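Local coordinates for protein lipopolysaccharide heptosyltransferase 2 (Escherichia coli, PDB 1PSW) that transfers the second heptose from ADP-L-glycero-beta-D-manno-heptose onto the heptosyl-Kdo2-lipid A module while the inner core of lipopolysaccharide is built, at residues D13-L24 with M131-Y140. Sequence-based numbering, arbitrary orientation.
Sequences DMMMSQSLYRTL and MVERYIALAY
In the N-terminal Rossmann-like domain of this GT-B glycosyltransferase, helix 11-27, which follows strand 2-6, an inner strand of the domain's parallel sheet, packs against helix 131-137 through Y135, a knob seated among D13, M16, S17 and L20. The axes of segments 13-24 and 131-137 approach to 7.8 Å, their N-to-C directions 38° apart. With CG beside its backbone N (chi1 -79°), the Y135 ring lies along helix 11-27, its CE2 3.5 Å from D13 O and 3.7 Å from M16 CB. At the D13 end, the selenomethionine M131 crosses the D13 side chain at about a right angle: its CE sits 3.4 Å from D13 CG, and its SE meets M16 CG. Midway, S19 CB packs on I136 CG1, while S19 OG finds its acceptor in L156 O. L20 CD1 touches both Y135 O and A139 CB, 3.6 Å from the latter; A139 lies in the type I turn from A137 to Y140. T23 straddles the far end: CG2, anti to the backbone N, touches A139 CB and Y140 OH (3.6 Å), while OG1 bonds back to S19 O at 2.7 Å, reaching it from the face of the carbonyl plane opposite to T23 N. A glycine in place of T23 would probably cost Y140 OH and A139 CB the contact with the CG2 methyl, and S19 O its side-chain donor. The interface thus rests largely on apolar packing, its buried hydroxyls at S19 and T23 satisfied by backbone carbonyls.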
loop_
_atom_site.group_PDB
_atom_site.type_symbol
_atom_site.label_atom_id
_atom_site.label_comp_id
_atom_site.label_asym_id
_atom_site.label_seq_id
_atom_site.Cartn_x
_atom_site.Cartn_y
_atom_site.Cartn_z
ATOM N N ASP A 13 -2.096 4.031 1.845
ATOM C CA ASP A 13 -1.723 4.989 2.870
ATOM C C ASP A 13 -0.941 4.330 4.004
ATOM O O ASP A 13 0.031 4.893 4.501
ATOM C CB ASP A 13 -2.979 5.667 3.425
ATOM C CG ASP A 13 -3.673 6.545 2.400
ATOM O OD1 ASP A 13 -3.309 6.484 1.207
ATOM O OD2 ASP A 13 -4.592 7.297 2.788
HETATM N N MSE A 14 -1.362 3.138 4.413
HETATM C CA MSE A 14 -0.671 2.431 5.485
HETATM C C MSE A 14 0.756 2.101 5.054
HETATM O O MSE A 14 1.697 2.211 5.838
HETATM C CB MSE A 14 -1.409 1.136 5.841
HETATM C CG MSE A 14 -0.753 0.332 6.969
HETATM SE SE MSE A 14 -0.571 1.337 8.641
HETATM C CE MSE A 14 -2.430 1.414 9.146
HETATM N N MSE A 15 0.918 1.694 3.805
HETATM C CA MSE A 15 2.239 1.365 3.310
HETATM C C MSE A 15 3.094 2.641 3.376
HETATM O O MSE A 15 4.239 2.606 3.826
HETATM C CB MSE A 15 2.128 0.834 1.873
HETATM C CG MSE A 15 3.330 -0.020 1.404
HETATM SE SE MSE A 15 3.601 -1.623 2.471
HETATM C CE MSE A 15 5.267 -1.138 3.366
HETATM N N MSE A 16 2.532 3.770 2.942
HETATM C CA MSE A 16 3.262 5.034 2.972
HETATM C C MSE A 16 3.634 5.452 4.389
HETATM O O MSE A 16 4.670 6.067 4.598
HETATM C CB MSE A 16 2.436 6.167 2.348
HETATM C CG MSE A 16 2.036 5.940 0.926
HETATM SE SE MSE A 16 3.539 5.419 -0.109
HETATM C CE MSE A 16 4.438 7.086 -0.126
ATOM N N SER A 17 2.785 5.127 5.360
ATOM C CA SER A 17 3.051 5.523 6.733
ATOM C C SER A 17 4.303 4.858 7.278
ATOM O O SER A 17 4.867 5.315 8.272
ATOM C CB SER A 17 1.848 5.227 7.635
ATOM O OG SER A 17 1.642 3.840 7.826
ATOM N N GLN A 18 4.767 3.796 6.629
ATOM C CA GLN A 18 5.979 3.155 7.107
ATOM C C GLN A 18 7.142 4.138 7.040
ATOM O O GLN A 18 8.078 4.045 7.824
ATOM C CB GLN A 18 6.331 1.912 6.286
ATOM C CG GLN A 18 7.436 1.100 6.950
ATOM C CD GLN A 18 8.006 0.009 6.067
ATOM O OE1 GLN A 18 8.718 -0.883 6.540
ATOM N NE2 GLN A 18 7.704 0.076 4.779
ATOM N N SER A 19 7.099 5.075 6.096
ATOM C CA SER A 19 8.176 6.056 5.980
ATOM C C SER A 19 8.291 6.902 7.239
ATOM O O SER A 19 9.394 7.284 7.636
ATOM C CB SER A 19 7.956 6.971 4.776
ATOM O OG SER A 19 8.195 6.268 3.572
ATOM N N LEU A 20 7.158 7.215 7.858
ATOM C CA LEU A 20 7.184 7.981 9.092
ATOM C C LEU A 20 7.846 7.136 10.187
ATOM O O LEU A 20 8.695 7.634 10.927
ATOM C CB LEU A 20 5.764 8.381 9.526
ATOM C CG LEU A 20 5.669 8.984 10.937
ATOM C CD1 LEU A 20 6.492 10.270 11.020
ATOM C CD2 LEU A 20 4.209 9.267 11.275
ATOM N N TYR A 21 7.460 5.864 10.287
ATOM C CA TYR A 21 8.028 4.973 11.306
ATOM C C TYR A 21 9.537 4.818 11.118
ATOM O O TYR A 21 10.297 4.841 12.092
ATOM C CB TYR A 21 7.364 3.584 11.277
ATOM C CG TYR A 21 5.842 3.620 11.219
ATOM C CD1 TYR A 21 5.132 4.695 11.747
ATOM C CD2 TYR A 21 5.119 2.603 10.595
ATOM C CE1 TYR A 21 3.743 4.771 11.647
ATOM C CE2 TYR A 21 3.729 2.662 10.491
ATOM C CZ TYR A 21 3.050 3.756 11.017
ATOM O OH TYR A 21 1.689 3.852 10.888
ATOM N N ARG A 22 9.970 4.654 9.868
ATOM C CA ARG A 22 11.390 4.523 9.572
ATOM C C ARG A 22 12.110 5.816 9.930
ATOM O O ARG A 22 13.218 5.792 10.453
ATOM C CB ARG A 22 11.617 4.213 8.086
ATOM C CG ARG A 22 11.209 2.816 7.626
ATOM C CD ARG A 22 11.763 2.537 6.240
ATOM N NE ARG A 22 13.218 2.436 6.268
ATOM C CZ ARG A 22 14.009 2.506 5.200
ATOM N NH1 ARG A 22 13.494 2.689 3.991
ATOM N NH2 ARG A 22 15.323 2.375 5.340
ATOM N N THR A 23 11.478 6.949 9.644
ATOM C CA THR A 23 12.089 8.234 9.943
ATOM C C THR A 23 12.153 8.483 11.451
ATOM O O THR A 23 13.144 9.018 11.954
ATOM C CB THR A 23 11.331 9.385 9.247
ATOM O OG1 THR A 23 11.292 9.132 7.839
ATOM C CG2 THR A 23 12.032 10.717 9.485
ATOM N N LEU A 24 11.115 8.081 12.176
ATOM C CA LEU A 24 11.086 8.272 13.624
ATOM C C LEU A 24 12.220 7.533 14.319
ATOM O O LEU A 24 12.827 8.049 15.252
ATOM C CB LEU A 24 9.750 7.799 14.200
ATOM C CG LEU A 24 8.546 8.717 13.969
ATOM C CD1 LEU A 24 7.273 7.989 14.356
ATOM C CD2 LEU A 24 8.705 9.992 14.769
HETATM N N MSE A 131 2.526 12.372 -0.890
HETATM C CA MSE A 131 1.984 11.926 0.379
HETATM C C MSE A 131 3.097 11.434 1.290
HETATM O O MSE A 131 3.052 11.671 2.492
HETATM C CB MSE A 131 0.970 10.793 0.188
HETATM C CG MSE A 131 0.794 9.925 1.439
HETATM SE SE MSE A 131 -0.644 8.619 1.328
HETATM C CE MSE A 131 -1.966 9.482 2.438
ATOM N N VAL A 132 4.098 10.757 0.727
ATOM C CA VAL A 132 5.203 10.238 1.538
ATOM C C VAL A 132 5.954 11.366 2.237
ATOM O O VAL A 132 6.404 11.212 3.379
ATOM C CB VAL A 132 6.224 9.419 0.697
ATOM C CG1 VAL A 132 6.977 10.325 -0.285
ATOM C CG2 VAL A 132 7.206 8.723 1.626
ATOM N N GLU A 133 6.094 12.497 1.555
ATOM C CA GLU A 133 6.772 13.640 2.143
ATOM C C GLU A 133 5.927 14.191 3.293
ATOM O O GLU A 133 6.463 14.582 4.327
ATOM C CB GLU A 133 7.011 14.723 1.085
ATOM C CG GLU A 133 7.859 14.233 -0.084
ATOM C CD GLU A 133 7.914 15.226 -1.232
ATOM O OE1 GLU A 133 6.897 15.916 -1.468
ATOM O OE2 GLU A 133 8.960 15.299 -1.912
ATOM N N ARG A 134 4.608 14.203 3.124
ATOM C CA ARG A 134 3.735 14.714 4.171
ATOM C C ARG A 134 3.798 13.883 5.445
ATOM O O ARG A 134 3.728 14.430 6.547
ATOM C CB ARG A 134 2.289 14.806 3.671
ATOM C CG ARG A 134 2.140 15.784 2.515
ATOM C CD ARG A 134 0.702 15.935 2.044
ATOM N NE ARG A 134 0.662 16.686 0.793
ATOM C CZ ARG A 134 -0.444 16.970 0.113
ATOM N NH1 ARG A 134 -1.629 16.571 0.563
ATOM N NH2 ARG A 134 -0.361 17.640 -1.032
ATOM N N TYR A 135 3.925 12.567 5.310
ATOM C CA TYR A 135 4.016 11.708 6.490
ATOM C C TYR A 135 5.360 11.901 7.171
ATOM O O TYR A 135 5.437 12.077 8.383
ATOM C CB TYR A 135 3.854 10.229 6.120
ATOM C CG TYR A 135 2.425 9.800 5.893
ATOM C CD1 TYR A 135 1.362 10.483 6.490
ATOM C CD2 TYR A 135 2.131 8.683 5.114
ATOM C CE1 TYR A 135 0.048 10.063 6.314
ATOM C CE2 TYR A 135 0.821 8.256 4.936
ATOM C CZ TYR A 135 -0.218 8.954 5.541
ATOM O OH TYR A 135 -1.520 8.536 5.371
ATOM N N ILE A 136 6.420 11.866 6.373
ATOM C CA ILE A 136 7.772 12.025 6.880
ATOM C C ILE A 136 7.957 13.350 7.621
ATOM O O ILE A 136 8.587 13.390 8.669
ATOM C CB ILE A 136 8.805 11.924 5.728
ATOM C CG1 ILE A 136 8.887 10.476 5.231
ATOM C CG2 ILE A 136 10.160 12.434 6.190
ATOM C CD1 ILE A 136 9.761 10.280 3.989
ATOM N N ALA A 137 7.406 14.429 7.075
ATOM C CA ALA A 137 7.525 15.752 7.686
ATOM C C ALA A 137 7.050 15.812 9.140
ATOM O O ALA A 137 7.546 16.627 9.928
ATOM C CB ALA A 137 6.762 16.776 6.861
ATOM N N LEU A 138 6.096 14.959 9.504
ATOM C CA LEU A 138 5.568 14.968 10.868
ATOM C C LEU A 138 6.573 14.553 11.937
ATOM O O LEU A 138 6.395 14.865 13.113
ATOM C CB LEU A 138 4.330 14.075 10.967
ATOM C CG LEU A 138 3.139 14.466 10.087
ATOM C CD1 LEU A 138 2.001 13.490 10.342
ATOM C CD2 LEU A 138 2.694 15.897 10.387
ATOM N N ALA A 139 7.627 13.854 11.529
ATOM C CA ALA A 139 8.647 13.403 12.465
ATOM C C ALA A 139 9.591 14.538 12.848
ATOM O O ALA A 139 10.447 14.374 13.717
ATOM C CB ALA A 139 9.442 12.250 11.856
ATOM N N TYR A 140 9.444 15.685 12.195
ATOM C CA TYR A 140 10.296 16.831 12.481
ATOM C C TYR A 140 9.539 17.938 13.200
ATOM O O TYR A 140 8.306 18.007 13.139
ATOM C CB TYR A 140 10.906 17.359 11.178
ATOM C CG TYR A 140 11.823 16.351 10.524
ATOM C CD1 TYR A 140 13.124 16.162 10.983
ATOM C CD2 TYR A 140 11.371 15.543 9.480
ATOM C CE1 TYR A 140 13.954 15.190 10.420
ATOM C CE2 TYR A 140 12.189 14.570 8.912
ATOM C CZ TYR A 140 13.477 14.400 9.385
ATOM O OH TYR A 140 14.281 13.447 8.803
#